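Local coordinates for penicillin binding protein transpeptidase domain protein (Escherichia coli, PDB 4BJQ) that belongs to the penicillin-binding proteins of the bacterial cell envelope, seen here as a small helix-and-strand fragment that forms a two-chain assembly, at residues A[24-29]-A[67-72]. Numbering follows the deposited sequence.
Sequences KALANA and LKLPGI
Leu26 reaches out from helix 19-30 and meets three residues of the connection that leads from helix 58-66 into strand 72-76: Leu67, Leu69 and Ile72. Side chain meets side chain through apolar groups only. Leu69 approaches with one methyl, CD1, which lies 3.8 Å from Leu26 CB and equally close to Leu26 CD2; the two leucines cross at a slant. Ile72 comes tip to tip instead, its CD1 4.1 Å from Leu26 CD2. The torsions of Leu26 explain this reach: CG stands anti to the backbone N (chi1 175°), which, with chi2 at 59°, swings CD2 toward Leu69 and Ile72.

Leu67 divides its branches between two helix residues. Its CD1 rests in van der Waals contact against the helix backbone, 3.8 Å from Leu26 N, and lies 4.0 Å from Leu26 CB, while CD2 touches the lone methyl of Ala25, CB, at 3.9 Å. Tyr63 of helix 58-66 also packs on Ala25.

No hydrogen bond joins the two segments. Lys68 leaves the helical conformation with a positive phi, and a type II turn from Leu69 to Ile72 follows, closed by Ile72 N to Leu69 O at 3.1 Å. Gly71 takes the positive phi (80°) that suits this turn. Leu69 also packs on Val19, Arg22 and Trp23, and Ile72 pairs in an antiparallel ladder with a strand of the second subunit.

Methyl contacts without directional bonds are consistent with apolar burial joining helix 19-30 to the turn, right beside the strand that continues the sheet across the dimer interface.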
loop_
_atom_site.group_PDB
_atom_site.type_symbol
_atom_site.label_atom_id
_atom_site.label_comp_id
_atom_site.label_asym_id
_atom_site.label_seq_id
_atom_site.Cartn_x
_atom_site.Cartn_y
_atom_site.Cartn_z
ATOM N N LYS A 24 -10.456 -1.491 0.328
ATOM C CA LYS A 24 -11.901 -1.345 0.107
ATOM C C LYS A 24 -12.627 -2.674 0.275
ATOM O O LYS A 24 -13.671 -2.730 0.902
ATOM C CB LYS A 24 -12.191 -0.825 -1.298
ATOM C CG LYS A 24 -12.034 0.663 -1.462
ATOM C CD LYS A 24 -12.123 1.042 -2.947
ATOM C CE LYS A 24 -11.302 2.301 -3.228
ATOM N NZ LYS A 24 -11.661 3.423 -2.283
ATOM N N ALA A 25 -12.073 -3.738 -0.294
ATOM C CA ALA A 25 -12.679 -5.055 -0.153
ATOM C C ALA A 25 -12.766 -5.521 1.314
ATOM O O ALA A 25 -13.755 -6.153 1.690
ATOM C CB ALA A 25 -11.964 -6.084 -1.028
ATOM N N LEU A 26 -11.744 -5.213 2.131
ATOM C CA LEU A 26 -11.777 -5.543 3.558
ATOM C C LEU A 26 -12.920 -4.773 4.231
ATOM O O LEU A 26 -13.730 -5.359 4.951
ATOM C CB LEU A 26 -10.429 -5.250 4.260
ATOM C CG LEU A 26 -10.317 -5.425 5.795
ATOM C CD1 LEU A 26 -10.629 -6.839 6.232
ATOM C CD2 LEU A 26 -8.938 -5.016 6.348
ATOM N N ALA A 27 -12.971 -3.467 3.988
ATOM C CA ALA A 27 -13.981 -2.607 4.588
ATOM C C ALA A 27 -15.409 -3.069 4.262
ATOM O O ALA A 27 -16.224 -3.198 5.177
ATOM C CB ALA A 27 -13.758 -1.159 4.172
ATOM N N ASN A 28 -15.692 -3.310 2.975
ATOM C CA ASN A 28 -16.980 -3.828 2.508
ATOM C C ASN A 28 -17.361 -5.156 3.170
ATOM O O ASN A 28 -18.482 -5.317 3.650
ATOM C CB ASN A 28 -16.973 -4.046 0.985
ATOM C CG ASN A 28 -16.749 -2.771 0.186
ATOM O OD1 ASN A 28 -16.894 -1.649 0.693
ATOM N ND2 ASN A 28 -16.413 -2.942 -1.090
ATOM N N ALA A 29 -16.425 -6.104 3.187
ATOM C CA ALA A 29 -16.646 -7.409 3.812
ATOM C C ALA A 29 -16.994 -7.304 5.296
ATOM O O ALA A 29 -17.824 -8.063 5.805
ATOM C CB ALA A 29 -15.442 -8.307 3.613
ATOM N N LEU A 67 -6.777 -11.621 0.697
ATOM C CA LEU A 67 -6.503 -10.235 0.289
ATOM C C LEU A 67 -5.015 -9.854 0.475
ATOM O O LEU A 67 -4.530 -8.894 -0.146
ATOM C CB LEU A 67 -7.397 -9.241 1.059
ATOM C CG LEU A 67 -8.921 -9.271 0.845
ATOM C CD1 LEU A 67 -9.624 -8.372 1.843
ATOM C CD2 LEU A 67 -9.325 -8.896 -0.586
ATOM N N LYS A 68 -4.309 -10.601 1.333
ATOM C CA LYS A 68 -2.858 -10.438 1.545
ATOM C C LYS A 68 -2.509 -8.982 1.829
ATOM O O LYS A 68 -1.638 -8.398 1.182
ATOM C CB LYS A 68 -2.053 -10.981 0.346
ATOM C CG LYS A 68 -2.273 -12.473 0.052
ATOM C CD LYS A 68 -1.074 -13.114 -0.675
ATOM C CE LYS A 68 -0.919 -12.588 -2.100
ATOM N NZ LYS A 68 0.456 -12.839 -2.686
ATOM N N LEU A 69 -3.224 -8.391 2.786
ATOM C CA LEU A 69 -3.074 -6.979 3.086
ATOM C C LEU A 69 -1.959 -6.773 4.119
ATOM O O LEU A 69 -1.902 -7.474 5.139
ATOM C CB LEU A 69 -4.412 -6.396 3.583
ATOM C CG LEU A 69 -5.531 -6.067 2.564
ATOM C CD1 LEU A 69 -6.863 -5.915 3.251
ATOM C CD2 LEU A 69 -5.250 -4.800 1.738
ATOM N N PRO A 70 -1.078 -5.795 3.869
ATOM C CA PRO A 70 0.034 -5.530 4.794
ATOM C C PRO A 70 -0.497 -5.123 6.171
ATOM O O PRO A 70 -1.414 -4.282 6.274
ATOM C CB PRO A 70 0.776 -4.356 4.126
ATOM C CG PRO A 70 -0.296 -3.659 3.326
ATOM C CD PRO A 70 -1.194 -4.758 2.820
ATOM N N GLY A 71 0.050 -5.750 7.208
ATOM C CA GLY A 71 -0.331 -5.476 8.590
ATOM C C GLY A 71 -1.604 -6.139 9.064
ATOM O O GLY A 71 -2.019 -5.939 10.206
ATOM N N ILE A 72 -2.242 -6.923 8.204
ATOM C CA ILE A 72 -3.481 -7.594 8.593
ATOM C C ILE A 72 -3.169 -9.021 8.994
ATOM O O ILE A 72 -2.478 -9.724 8.283
ATOM C CB ILE A 72 -4.569 -7.528 7.485
ATOM C CG1 ILE A 72 -4.971 -6.075 7.222
ATOM C CG2 ILE A 72 -5.813 -8.373 7.864
ATOM C CD1 ILE A 72 -5.476 -5.332 8.458
#